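Local coordinates for protein CalS13 (Micromonospora echinospora, PDB 4ZAS) that probably transfers an amino group to a nucleotide-linked keto sugar with pyridoxal 5'-phosphate as cofactor, dTDP-4-keto-6-deoxyglucose being bound in its pocket, at residues L86-S91 and W267-I272; K304-I309 and H395-I400; G311-E316 and P329-D334. One frame throughout, in Å; residues are numbered along the deposited sequence.

Contact 1 of 3, residues L86-S91 and W267-I272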
ATOM      1  N   LEU A  86      -4.313  -0.845   9.320  1.00 37.60           N
ATOM      2  CA  LEU A  86      -5.652  -1.284   9.687  1.00 39.46           C
ATOM      3  C   LEU A  86      -6.078  -2.471   8.840  1.00 36.52           C
ATOM      4  O   LEU A  86      -6.697  -3.411   9.350  1.00 44.42           O
ATOM      5  CB  LEU A  86      -6.676  -0.144   9.557  1.00 36.57           C
ATOM      6  CG  LEU A  86      -6.563   0.937  10.636  1.00 42.90           C
ATOM      7  CD1 LEU A  86      -7.144   2.257  10.160  1.00 43.17           C
ATOM      8  CD2 LEU A  86      -7.227   0.497  11.921  1.00 40.00           C
ATOM      9  N   HIS A  87      -5.780  -2.412   7.544  1.00 31.29           N
ATOM     10  CA  HIS A  87      -6.119  -3.508   6.630  1.00 39.69           C
ATOM     11  C   HIS A  87      -5.505  -4.816   7.153  1.00 42.45           C
ATOM     12  O   HIS A  87      -6.201  -5.812   7.327  1.00 47.58           O
ATOM     13  CB  HIS A  87      -5.646  -3.161   5.213  1.00 43.29           C
ATOM     14  CG  HIS A  87      -6.227  -4.017   4.125  1.00 43.08           C
ATOM     15  ND1 HIS A  87      -6.264  -5.394   4.184  1.00 39.04           N
ATOM     16  CD2 HIS A  87      -6.779  -3.679   2.934  1.00 45.09           C
ATOM     17  CE1 HIS A  87      -6.816  -5.865   3.080  1.00 42.85           C
ATOM     18  NE2 HIS A  87      -7.132  -4.846   2.304  1.00 46.73           N
ATOM     19  N   LEU A  88      -4.214  -4.766   7.463  1.00 34.25           N
ATOM     20  CA  LEU A  88      -3.464  -5.881   8.016  1.00 33.08           C
ATOM     21  C   LEU A  88      -4.008  -6.355   9.392  1.00 43.51           C
ATOM     22  O   LEU A  88      -4.165  -7.561   9.639  1.00 44.81           O
ATOM     23  CB  LEU A  88      -1.997  -5.473   8.150  1.00 31.12           C
ATOM     24  CG  LEU A  88      -0.971  -6.526   8.582  1.00 33.95           C
ATOM     25  CD1 LEU A  88      -0.897  -7.625   7.568  1.00 36.15           C
ATOM     26  CD2 LEU A  88       0.420  -5.910   8.839  1.00 28.04           C
ATOM     27  N   ALA A  89      -4.294  -5.415  10.288  1.00 35.50           N
ATOM     28  CA  ALA A  89      -4.768  -5.795  11.608  1.00 35.02           C
ATOM     29  C   ALA A  89      -6.118  -6.500  11.534  1.00 35.47           C
ATOM     30  O   ALA A  89      -6.319  -7.543  12.146  1.00 37.06           O
ATOM     31  CB  ALA A  89      -4.850  -4.574  12.500  1.00 34.04           C
ATOM     32  N   LEU A  90      -7.030  -5.952  10.749  1.00 36.47           N
ATOM     33  CA  LEU A  90      -8.361  -6.524  10.645  1.00 37.50           C
ATOM     34  C   LEU A  90      -8.375  -7.912   9.994  1.00 46.90           C
ATOM     35  O   LEU A  90      -9.296  -8.715  10.236  1.00 48.31           O
ATOM     36  CB  LEU A  90      -9.255  -5.559   9.871  1.00 33.13           C
ATOM     37  CG  LEU A  90      -9.570  -4.351  10.752  1.00 34.48           C
ATOM     38  CD1 LEU A  90     -10.228  -3.267   9.949  1.00 34.67           C
ATOM     39  CD2 LEU A  90     -10.459  -4.774  11.917  1.00 29.13           C
ATOM     40  N   SER A  91      -7.334  -8.217   9.216  1.00 45.21           N
ATOM     41  CA  SER A  91      -7.225  -9.517   8.580  1.00 46.48           C
ATOM     42  C   SER A  91      -7.114 -10.641   9.636  1.00 51.10           C
ATOM     43  O   SER A  91      -7.471 -11.787   9.365  1.00 50.09           O
ATOM     44  CB  SER A  91      -6.020  -9.555   7.646  1.00 44.56           C
ATOM     45  OG  SER A  91      -4.831  -9.819   8.366  1.00 45.02           O
ATOM     46  N   TRP A 267      -1.650 -16.543   3.027  1.00 44.87           N
ATOM     47  CA  TRP A 267      -1.348 -15.573   1.986  1.00 48.78           C
ATOM     48  C   TRP A 267      -1.330 -14.174   2.633  1.00 52.23           C
ATOM     49  O   TRP A 267      -1.961 -13.946   3.654  1.00 43.34           O
ATOM     50  CB  TRP A 267      -2.345 -15.658   0.814  1.00 37.08           C
ATOM     51  CG  TRP A 267      -3.787 -15.275   1.159  1.00 42.69           C
ATOM     52  CD1 TRP A 267      -4.819 -16.118   1.437  1.00 40.92           C
ATOM     53  CD2 TRP A 267      -4.327 -13.947   1.238  1.00 44.93           C
ATOM     54  NE1 TRP A 267      -5.960 -15.408   1.691  1.00 36.95           N
ATOM     55  CE2 TRP A 267      -5.688 -14.072   1.567  1.00 44.03           C
ATOM     56  CE3 TRP A 267      -3.786 -12.667   1.064  1.00 39.54           C
ATOM     57  CZ2 TRP A 267      -6.520 -12.969   1.733  1.00 46.66           C
ATOM     58  CZ3 TRP A 267      -4.615 -11.576   1.222  1.00 47.27           C
ATOM     59  CH2 TRP A 267      -5.970 -11.734   1.557  1.00 46.13           C
ATOM     60  N   GLY A 268      -0.554 -13.259   2.064  1.00 55.95           N
ATOM     61  CA  GLY A 268      -0.378 -11.966   2.676  1.00 45.03           C
ATOM     62  C   GLY A 268      -0.478 -10.817   1.702  1.00 45.16           C
ATOM     63  O   GLY A 268      -0.998 -10.962   0.591  1.00 38.74           O
ATOM     64  N   TYR A 269       0.034  -9.668   2.133  1.00 45.78           N
ATOM     65  CA  TYR A 269      -0.101  -8.430   1.397  1.00 32.15           C
ATOM     66  C   TYR A 269       1.292  -7.911   1.129  1.00 41.83           C
ATOM     67  O   TYR A 269       2.283  -8.584   1.426  1.00 51.03           O
ATOM     68  CB  TYR A 269      -0.937  -7.413   2.188  1.00 36.35           C
ATOM     69  CG  TYR A 269      -2.238  -7.980   2.752  1.00 43.75           C
ATOM     70  CD1 TYR A 269      -2.248  -8.736   3.926  1.00 38.48           C
ATOM     71  CD2 TYR A 269      -3.453  -7.794   2.083  1.00 40.69           C
ATOM     72  CE1 TYR A 269      -3.422  -9.271   4.415  1.00 37.45           C
ATOM     73  CE2 TYR A 269      -4.636  -8.329   2.580  1.00 34.30           C
ATOM     74  CZ  TYR A 269      -4.607  -9.063   3.741  1.00 37.27           C
ATOM     75  OH  TYR A 269      -5.769  -9.601   4.234  1.00 41.14           O
ATOM     76  N   ARG A 270       1.371  -6.709   0.577  1.00 39.61           N
ATOM     77  CA  ARG A 270       2.653  -6.104   0.258  1.00 34.87           C
ATOM     78  C   ARG A 270       2.616  -4.698   0.850  1.00 37.62           C
ATOM     79  O   ARG A 270       2.304  -3.714   0.171  1.00 43.40           O
ATOM     80  CB  ARG A 270       2.877  -6.146  -1.261  1.00 39.81           C
ATOM     81  CG  ARG A 270       3.879  -5.199  -1.893  1.00 48.77           C
ATOM     82  CD  ARG A 270       5.270  -5.304  -1.350  1.00 45.71           C
ATOM     83  NE  ARG A 270       6.223  -4.925  -2.395  1.00 55.91           N
ATOM     84  CZ  ARG A 270       6.984  -3.839  -2.388  1.00 53.65           C
ATOM     85  NH1 ARG A 270       6.928  -2.979  -1.382  1.00 39.38           N
ATOM     86  NH2 ARG A 270       7.807  -3.620  -3.400  1.00 65.32           N
ATOM     87  N   PHE A 271       2.921  -4.645   2.145  1.00 32.37           N
ATOM     88  CA  PHE A 271       2.671  -3.491   2.992  1.00 35.68           C
ATOM     89  C   PHE A 271       3.939  -2.944   3.642  1.00 40.08           C
ATOM     90  O   PHE A 271       3.863  -2.050   4.467  1.00 45.68           O
ATOM     91  CB  PHE A 271       1.684  -3.860   4.110  1.00 35.24           C
ATOM     92  CG  PHE A 271       0.238  -3.962   3.670  1.00 33.02           C
ATOM     93  CD1 PHE A 271      -0.188  -3.417   2.470  1.00 30.15           C
ATOM     94  CD2 PHE A 271      -0.702  -4.594   4.485  1.00 26.19           C
ATOM     95  CE1 PHE A 271      -1.531  -3.513   2.080  1.00 31.78           C
ATOM     96  CE2 PHE A 271      -2.033  -4.693   4.095  1.00 26.51           C
ATOM     97  CZ  PHE A 271      -2.446  -4.157   2.885  1.00 26.10           C
ATOM     98  N   ILE A 272       5.104  -3.434   3.245  1.00 43.67           N
ATOM     99  CA  ILE A 272       6.337  -3.035   3.911  1.00 42.53           C
ATOM    100  C   ILE A 272       6.634  -1.540   3.735  1.00 44.17           C
ATOM    101  O   ILE A 272       6.258  -0.934   2.733  1.00 36.70           O
ATOM    102  CB  ILE A 272       7.509  -3.901   3.419  1.00 38.76           C
ATOM    103  CG1 ILE A 272       7.651  -3.813   1.903  1.00 36.92           C
ATOM    104  CG2 ILE A 272       7.279  -5.348   3.800  1.00 31.43           C
ATOM    105  CD1 ILE A 272       9.020  -4.204   1.407  1.00 41.29           C
TER
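His87, on helix 82-94, meets the rings of Tyr269 and Phe271 from the loop that precedes helix 275-305, and the three form an aromatic cluster near the dimer interface of this DegT/DnrJ/EryC1-family enzyme. Packing is tightest beside Tyr269, where His87 CE1 comes within 3.3 Å of Tyr269 CE2; the side chains cross at about a right angle and the ring planes are inclined at 66°, with centroids 5.0 Å apart. The phenol oxygen abuts the helix, Tyr269 OH lying 3.4 Å from Ser91 CB. Phe271 makes an edge-to-face pair, turning its rim toward a face of the imidazole with CZ 4.0 Å from His87 CG. A chi1 of -165°, which sets CG opposite the backbone N, swings the imidazole out to both rings. The looser part is Leu88, which gives apolar side-chain contacts: CD1 is 4.0 Å from Tyr269 CD1, and CB stands at the edge of Phe271, near the ring plane. The less buried flank is the partly exposed Trp267, which does not touch 86-91; its CZ3 covers a face of Tyr269, and its indole makes a cation-pi pair with Arg95. No hydrogen bond joins the two segments; Ser91 OG donates to Leu88 O of its own helix and is also hydrogen-bonded to Arg246. Across this contact the loop is held by shape and ring packing alone, with backbone bonds to Arg246, Arg247 and Leu249 adding anchorage. From it Arg270 hydrogen-bonds the pyridoxal phosphate-lysine residue of the second subunit, whose His87 packs on His87 here, consistent with an active site shared across the dimer.

Contact 2 of 3, residues K304-I309 and H395-I400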
ATOM      1  N   LYS A 304      -8.079  27.446  28.334  1.00 54.74           N
ATOM      2  CA  LYS A 304      -8.246  28.564  29.251  1.00 47.53           C
ATOM      3  C   LYS A 304      -8.982  29.701  28.550  1.00 48.51           C
ATOM      4  O   LYS A 304     -10.021  30.153  29.010  1.00 52.00           O
ATOM      5  CB  LYS A 304      -6.873  29.029  29.745  1.00 54.92           C
ATOM      6  CG  LYS A 304      -6.844  30.224  30.697  1.00 61.06           C
ATOM      7  CD  LYS A 304      -6.979  29.812  32.170  1.00 61.29           C
ATOM      8  CE  LYS A 304      -6.559  30.939  33.100  1.00 61.64           C
ATOM      9  NZ  LYS A 304      -7.304  32.188  32.759  1.00 64.19           N
ATOM     10  N   GLU A 305      -8.476  30.093  27.384  1.00 51.96           N
ATOM     11  CA  GLU A 305      -8.919  31.302  26.691  1.00 50.48           C
ATOM     12  C   GLU A 305     -10.249  31.159  25.946  1.00 50.88           C
ATOM     13  O   GLU A 305     -10.939  32.149  25.728  1.00 55.33           O
ATOM     14  CB  GLU A 305      -7.847  31.743  25.690  1.00 54.17           C
ATOM     15  CG  GLU A 305      -6.478  32.028  26.272  1.00 60.16           C
ATOM     16  CD  GLU A 305      -6.378  33.358  26.948  1.00 74.60           C
ATOM     17  OE1 GLU A 305      -7.147  34.272  26.579  1.00 82.20           O
ATOM     18  OE2 GLU A 305      -5.519  33.492  27.848  1.00 83.08           O
ATOM     19  N   LEU A 306     -10.603  29.948  25.527  1.00 53.12           N
ATOM     20  CA  LEU A 306     -11.856  29.763  24.801  1.00 56.17           C
ATOM     21  C   LEU A 306     -13.005  29.365  25.710  1.00 59.11           C
ATOM     22  O   LEU A 306     -14.123  29.140  25.243  1.00 67.61           O
ATOM     23  CB  LEU A 306     -11.697  28.717  23.697  1.00 44.92           C
ATOM     24  CG  LEU A 306     -10.773  29.183  22.588  1.00 53.66           C
ATOM     25  CD1 LEU A 306     -10.641  28.149  21.487  1.00 58.97           C
ATOM     26  CD2 LEU A 306     -11.346  30.469  22.033  1.00 51.34           C
ATOM     27  N   ALA A 307     -12.739  29.285  27.008  1.00 56.46           N
ATOM     28  CA  ALA A 307     -13.779  28.875  27.938  1.00 49.38           C
ATOM     29  C   ALA A 307     -14.755  30.005  28.191  1.00 51.64           C
ATOM     30  O   ALA A 307     -14.364  31.152  28.427  1.00 60.31           O
ATOM     31  CB  ALA A 307     -13.169  28.404  29.234  1.00 49.55           C
ATOM     32  N   GLY A 308     -16.034  29.670  28.186  1.00 52.14           N
ATOM     33  CA  GLY A 308     -17.043  30.664  28.463  1.00 57.48           C
ATOM     34  C   GLY A 308     -17.398  31.580  27.305  1.00 66.23           C
ATOM     35  O   GLY A 308     -18.020  32.611  27.519  1.00 74.10           O
ATOM     36  N   ILE A 309     -17.001  31.223  26.084  1.00 67.31           N
ATOM     37  CA  ILE A 309     -17.451  31.979  24.912  1.00 64.09           C
ATOM     38  C   ILE A 309     -18.791  31.430  24.460  1.00 61.48           C
ATOM     39  O   ILE A 309     -18.939  30.227  24.241  1.00 59.36           O
ATOM     40  CB  ILE A 309     -16.457  31.942  23.750  1.00 57.07           C
ATOM     41  CG1 ILE A 309     -15.154  32.630  24.135  1.00 60.47           C
ATOM     42  CG2 ILE A 309     -17.044  32.662  22.563  1.00 53.15           C
ATOM     43  CD1 ILE A 309     -14.123  32.595  23.034  1.00 61.44           C
ATOM     44  N   HIS A 395      -4.297  35.479  17.758  1.00 51.38           N
ATOM     45  CA  HIS A 395      -5.151  35.870  16.654  1.00 50.77           C
ATOM     46  C   HIS A 395      -6.376  34.990  16.509  1.00 50.55           C
ATOM     47  O   HIS A 395      -7.454  35.481  16.183  1.00 52.96           O
ATOM     48  CB  HIS A 395      -4.366  35.854  15.356  1.00 48.05           C
ATOM     49  CG  HIS A 395      -5.162  36.315  14.184  1.00 55.76           C
ATOM     50  ND1 HIS A 395      -5.674  37.588  14.089  1.00 57.86           N
ATOM     51  CD2 HIS A 395      -5.562  35.663  13.067  1.00 58.69           C
ATOM     52  CE1 HIS A 395      -6.346  37.708  12.957  1.00 56.34           C
ATOM     53  NE2 HIS A 395      -6.294  36.551  12.321  1.00 59.27           N
ATOM     54  N   VAL A 396      -6.193  33.690  16.714  1.00 52.59           N
ATOM     55  CA  VAL A 396      -7.287  32.725  16.691  1.00 51.19           C
ATOM     56  C   VAL A 396      -8.293  33.025  17.788  1.00 55.71           C
ATOM     57  O   VAL A 396      -9.492  33.181  17.539  1.00 59.75           O
ATOM     58  CB  VAL A 396      -6.759  31.302  16.831  1.00 50.23           C
ATOM     59  CG1 VAL A 396      -7.910  30.330  17.081  1.00 53.66           C
ATOM     60  CG2 VAL A 396      -5.949  30.922  15.600  1.00 42.66           C
ATOM     61  N   VAL A 397      -7.786  33.116  19.008  1.00 54.38           N
ATOM     62  CA  VAL A 397      -8.606  33.439  20.151  1.00 51.11           C
ATOM     63  C   VAL A 397      -9.327  34.761  19.949  1.00 58.56           C
ATOM     64  O   VAL A 397     -10.536  34.867  20.180  1.00 61.83           O
ATOM     65  CB  VAL A 397      -7.741  33.493  21.408  1.00 53.53           C
ATOM     66  CG1 VAL A 397      -8.491  34.125  22.568  1.00 51.34           C
ATOM     67  CG2 VAL A 397      -7.199  32.108  21.744  1.00 50.43           C
ATOM     68  N   GLU A 398      -8.591  35.763  19.478  1.00 60.95           N
ATOM     69  CA  GLU A 398      -9.146  37.110  19.319  1.00 61.98           C
ATOM     70  C   GLU A 398     -10.266  37.096  18.283  1.00 63.29           C
ATOM     71  O   GLU A 398     -11.308  37.729  18.463  1.00 69.52           O
ATOM     72  CB  GLU A 398      -8.046  38.090  18.911  1.00 68.96           C
ATOM     73  CG  GLU A 398      -8.172  39.526  19.426  1.00 83.26           C
ATOM     74  CD  GLU A 398      -8.210  39.624  20.952  1.00 92.51           C
ATOM     75  OE1 GLU A 398      -7.662  38.721  21.634  1.00 92.53           O
ATOM     76  OE2 GLU A 398      -8.748  40.636  21.463  1.00 93.01           O
ATOM     77  N   THR A 399     -10.046  36.350  17.206  1.00 61.49           N
ATOM     78  CA  THR A 399     -11.015  36.239  16.121  1.00 61.99           C
ATOM     79  C   THR A 399     -12.312  35.558  16.546  1.00 66.85           C
ATOM     80  O   THR A 399     -13.399  36.050  16.248  1.00 69.40           O
ATOM     81  CB  THR A 399     -10.434  35.449  14.940  1.00 56.40           C
ATOM     82  OG1 THR A 399      -9.283  36.132  14.435  1.00 57.94           O
ATOM     83  CG2 THR A 399     -11.482  35.280  13.830  1.00 49.95           C
ATOM     84  N   ILE A 400     -12.186  34.442  17.264  1.00 66.17           N
ATOM     85  CA  ILE A 400     -13.342  33.692  17.751  1.00 61.79           C
ATOM     86  C   ILE A 400     -14.177  34.590  18.672  1.00 63.86           C
ATOM     87  O   ILE A 400     -15.408  34.568  18.622  1.00 64.86           O
ATOM     88  CB  ILE A 400     -12.905  32.368  18.461  1.00 50.27           C
ATOM     89  CG1 ILE A 400     -12.178  31.445  17.481  1.00 50.04           C
ATOM     90  CG2 ILE A 400     -14.097  31.651  19.059  1.00 47.87           C
ATOM     91  CD1 ILE A 400     -11.670  30.128  18.081  1.00 51.79           C
TER
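Leu306 lays the fork of its side chain against the end of Ile400, with both methyls in play: CD2 is 4.0 Å and CD1 4.1 Å from Ile400 CD1, the two side chains crossing at about a right angle. The contact lies in the C-terminal part of a fold type I aminotransferase, where the long helix 275-305 runs out into a type II beta turn, Leu306 to Ile309, beside helix 390-401. Glycine suits the third position of that turn, since Gly308 has a positive phi of 80° at which a CB would press on the preceding carbonyl oxygen. Before the turn, the aliphatic root of Glu305 spans the fork of Val397, its CB lying 4.0 Å from both CG1 and CG2 of that valine. The chain of Glu305 bends at chi2, and its carboxylate makes a long, weak ion pair with Lys401. Val397 also packs on Phe301 and Tyr302 of helix 275-305, and Ile400 on Phe338, Leu342 and Ile382, so the helix end, its turn and helix 390-401 pack together with helix 335-344 and strand 379-382. No hydrogen bond crosses between the segments; the fit rests on methyl groups. After the turn, Ile309 completes the row: with CG1 anti to its carbonyl carbon (chi1 -64°) and the chain extended beyond, its CD1 comes 4.1 Å from Ile400 CG2.

Contact 3 of 3, residues G311-E316 and P329-D334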
ATOM      1  N   GLY A 311     -21.583  30.027  22.395  1.00 60.97           N
ATOM      2  CA  GLY A 311     -21.608  29.394  21.091  1.00 62.26           C
ATOM      3  C   GLY A 311     -20.414  28.506  20.804  1.00 59.85           C
ATOM      4  O   GLY A 311     -20.270  27.966  19.707  1.00 65.46           O
ATOM      5  N   VAL A 312     -19.537  28.381  21.789  1.00 58.24           N
ATOM      6  CA  VAL A 312     -18.335  27.568  21.661  1.00 59.95           C
ATOM      7  C   VAL A 312     -18.323  26.537  22.773  1.00 56.73           C
ATOM      8  O   VAL A 312     -18.233  26.896  23.943  1.00 55.74           O
ATOM      9  CB  VAL A 312     -17.060  28.424  21.701  1.00 54.86           C
ATOM     10  CG1 VAL A 312     -15.849  27.537  21.821  1.00 48.76           C
ATOM     11  CG2 VAL A 312     -16.977  29.296  20.481  1.00 47.70           C
ATOM     12  N   GLU A 313     -18.503  25.271  22.421  1.00 53.82           N
ATOM     13  CA  GLU A 313     -18.439  24.216  23.420  1.00 51.03           C
ATOM     14  C   GLU A 313     -17.179  23.415  23.207  1.00 48.79           C
ATOM     15  O   GLU A 313     -16.914  22.968  22.090  1.00 53.24           O
ATOM     16  CB  GLU A 313     -19.671  23.310  23.362  1.00 55.88           C
ATOM     17  CG  GLU A 313     -20.972  24.083  23.524  1.00 63.92           C
ATOM     18  CD  GLU A 313     -22.172  23.201  23.812  1.00 61.92           C
ATOM     19  OE1 GLU A 313     -22.004  21.966  23.953  1.00 51.31           O
ATOM     20  OE2 GLU A 313     -23.289  23.764  23.881  1.00 62.50           O
ATOM     21  N   GLN A 314     -16.409  23.215  24.270  1.00 48.87           N
ATOM     22  CA  GLN A 314     -15.149  22.486  24.158  1.00 50.62           C
ATOM     23  C   GLN A 314     -15.408  21.009  24.450  1.00 53.05           C
ATOM     24  O   GLN A 314     -16.493  20.642  24.917  1.00 54.81           O
ATOM     25  CB  GLN A 314     -14.102  23.050  25.125  1.00 47.36           C
ATOM     26  CG  GLN A 314     -13.819  24.546  24.948  1.00 55.69           C
ATOM     27  CD  GLN A 314     -12.723  25.066  25.870  1.00 67.13           C
ATOM     28  OE1 GLN A 314     -11.912  24.308  26.393  1.00 82.45           O
ATOM     29  NE2 GLN A 314     -12.733  26.356  26.110  1.00 64.09           N
ATOM     30  N   THR A 315     -14.402  20.186  24.180  1.00 50.10           N
ATOM     31  CA  THR A 315     -14.438  18.741  24.381  1.00 49.46           C
ATOM     32  C   THR A 315     -14.070  18.404  25.825  1.00 52.95           C
ATOM     33  O   THR A 315     -13.380  19.180  26.488  1.00 56.84           O
ATOM     34  CB  THR A 315     -13.464  18.030  23.401  1.00 56.29           C
ATOM     35  OG1 THR A 315     -14.057  17.969  22.098  1.00 51.96           O
ATOM     36  CG2 THR A 315     -13.134  16.604  23.851  1.00 70.40           C
ATOM     37  N   GLU A 316     -14.593  17.285  26.325  1.00 52.52           N
ATOM     38  CA  GLU A 316     -14.246  16.742  27.643  1.00 56.67           C
ATOM     39  C   GLU A 316     -12.721  16.655  27.882  1.00 55.38           C
ATOM     40  O   GLU A 316     -11.958  16.424  26.946  1.00 57.47           O
ATOM     41  CB  GLU A 316     -14.887  15.354  27.778  1.00 58.38           C
ATOM     42  CG  GLU A 316     -14.490  14.561  28.999  1.00 63.83           C
ATOM     43  CD  GLU A 316     -14.884  13.102  28.887  1.00 65.52           C
ATOM     44  OE1 GLU A 316     -13.984  12.238  28.733  1.00 56.32           O
ATOM     45  OE2 GLU A 316     -16.100  12.824  28.999  1.00 74.44           O
ATOM     46  N   PRO A 329     -10.414  20.727  18.716  1.00 42.43           N
ATOM     47  CA  PRO A 329     -11.854  20.576  18.486  1.00 38.30           C
ATOM     48  C   PRO A 329     -12.712  21.633  19.200  1.00 50.00           C
ATOM     49  O   PRO A 329     -12.382  22.031  20.322  1.00 54.52           O
ATOM     50  CB  PRO A 329     -12.150  19.195  19.066  1.00 37.83           C
ATOM     51  CG  PRO A 329     -11.205  19.076  20.175  1.00 41.41           C
ATOM     52  CD  PRO A 329      -9.944  19.797  19.755  1.00 46.44           C
ATOM     53  N   LEU A 330     -13.782  22.080  18.537  1.00 45.43           N
ATOM     54  CA  LEU A 330     -14.825  22.893  19.142  1.00 44.50           C
ATOM     55  C   LEU A 330     -16.182  22.416  18.624  1.00 50.08           C
ATOM     56  O   LEU A 330     -16.267  21.874  17.524  1.00 44.62           O
ATOM     57  CB  LEU A 330     -14.652  24.375  18.808  1.00 47.17           C
ATOM     58  CG  LEU A 330     -13.471  25.127  19.407  1.00 49.22           C
ATOM     59  CD1 LEU A 330     -13.513  26.591  18.958  1.00 45.27           C
ATOM     60  CD2 LEU A 330     -13.461  24.989  20.928  1.00 53.85           C
ATOM     61  N   LYS A 331     -17.240  22.595  19.405  1.00 52.25           N
ATOM     62  CA  LYS A 331     -18.578  22.441  18.844  1.00 50.99           C
ATOM     63  C   LYS A 331     -19.265  23.805  18.841  1.00 53.02           C
ATOM     64  O   LYS A 331     -19.488  24.394  19.900  1.00 64.19           O
ATOM     65  CB  LYS A 331     -19.381  21.401  19.614  1.00 47.59           C
ATOM     66  CG  LYS A 331     -18.756  20.026  19.561  1.00 41.51           C
ATOM     67  CD  LYS A 331     -19.440  19.081  20.505  1.00 45.13           C
ATOM     68  CE  LYS A 331     -19.050  19.391  21.948  1.00 50.43           C
ATOM     69  NZ  LYS A 331     -19.850  18.601  22.929  1.00 54.94           N
ATOM     70  N   VAL A 332     -19.597  24.307  17.655  1.00 43.59           N
ATOM     71  CA  VAL A 332     -20.055  25.687  17.515  1.00 45.48           C
ATOM     72  C   VAL A 332     -21.425  25.804  16.866  1.00 48.87           C
ATOM     73  O   VAL A 332     -21.760  25.031  15.974  1.00 63.40           O
ATOM     74  CB  VAL A 332     -19.042  26.515  16.690  1.00 55.73           C
ATOM     75  CG1 VAL A 332     -17.690  26.478  17.345  1.00 59.96           C
ATOM     76  CG2 VAL A 332     -18.915  25.979  15.270  1.00 51.88           C
ATOM     77  N   ARG A 333     -22.220  26.765  17.324  1.00 56.41           N
ATOM     78  CA  ARG A 333     -23.442  27.163  16.627  1.00 61.02           C
ATOM     79  C   ARG A 333     -23.048  27.801  15.295  1.00 58.60           C
ATOM     80  O   ARG A 333     -21.989  28.421  15.202  1.00 58.65           O
ATOM     81  CB  ARG A 333     -24.277  28.141  17.470  1.00 70.98           C
ATOM     82  CG  ARG A 333     -23.601  29.502  17.674  1.00 77.38           C
ATOM     83  CD  ARG A 333     -24.519  30.660  18.139  1.00 73.36           C
ATOM     84  NE  ARG A 333     -23.712  31.880  18.192  1.00 77.75           N
ATOM     85  CZ  ARG A 333     -23.457  32.657  17.131  1.00 81.21           C
ATOM     86  NH1 ARG A 333     -23.970  32.369  15.937  1.00 68.12           N
ATOM     87  NH2 ARG A 333     -22.688  33.733  17.257  1.00 87.52           N
ATOM     88  N   ASP A 334     -23.887  27.635  14.276  1.00 57.01           N
ATOM     89  CA  ASP A 334     -23.682  28.268  12.965  1.00 63.05           C
ATOM     90  C   ASP A 334     -22.267  28.044  12.416  1.00 60.05           C
ATOM     91  O   ASP A 334     -21.556  29.003  12.096  1.00 59.39           O
ATOM     92  CB  ASP A 334     -23.961  29.775  13.025  1.00 66.15           C
ATOM     93  CG  ASP A 334     -24.379  30.356  11.666  1.00 75.15           C
ATOM     94  OD1 ASP A 334     -24.125  29.713  10.625  1.00 74.73           O
ATOM     95  OD2 ASP A 334     -24.931  31.483  11.629  1.00 81.69           O
TER
HETATM   96  O   HOH W   1     -11.942  21.185  23.176  1.00 36.56           O
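An antiparallel pair at the border of a small three-stranded sheet joins strand 312-313 to strand 328-332, the middle strand. Glu313 and Lys331 form the hydrogen-bonded pair: Glu313 N donates to Lys331 O at 2.8 Å, and Lys331 N returns a nearly straight bond (171°) of 2.7 Å to Glu313 O, lying in the carbonyl plane. Val312 and Val332 make the neighbouring non-hydrogen-bonded pair. At one end the register closes with a weak bond from Arg333 N to Gly311 O, helped by a CA-H...O contact of 3.2 Å from Val332 CA to the same oxygen. At the other end the chains diverge, and a water spans the gap, accepting from Thr315 N and donating to Pro329 O. Gly311 has a positive phi of 93°, at which a CB would press on the preceding carbonyl oxygen, and one there would also crowd Arg333 NE. On the apolar face, Val312 CG1 rests against the fork of Leu330, 3.6 Å from CD2 and 3.8 Å from CD1, while Leu330 CD2 also lies beside Gln314 CG. Leu330 CG lies opposite its carbonyl carbon (chi1 -69°), which turns the fork to Val312. Replacing Leu330 with an alanine would probably leave Val312 CG1 and Gln314 CG without their neighbour and open a gap beneath helix 390-401. The opposite face carries Glu313 and Lys331, whose charged ends, with OE1 and NZ 4.1 Å apart, fall short of a salt bridge; Glu313 OE1 makes one with Arg378, and Lys331 NZ donates to Pro137 O. Helix 390-401 packs over the apolar face, Ile400 touching both Val312 and Leu330, while strand 379-382 flanks the middle strand on its other side, where Leu330 pairs with Val380 through the backbone.

How the contacts relate
The three contacts illustrate how a fold type I enzyme is tied together at separate places. Along the chain contact 1 closes before contact 2 opens, and contact 3 is nested within the loop that contact 2 closes. Contact 1 lies across the chain's centre from the other two, its centre about 44 Å from that of contact 2 and about 37 Å from that of contact 3. The centres of those two lie about 11 Å apart, and they touch: Ile400 is common to both, and Leu306 O probably accepts a hydrogen bond from Gln314 NE2. Helix 275-305 starts soon after 267-272 and ends at 304-309, linking the loop at the dimer interface to the C-terminal sheet-and-helix layer.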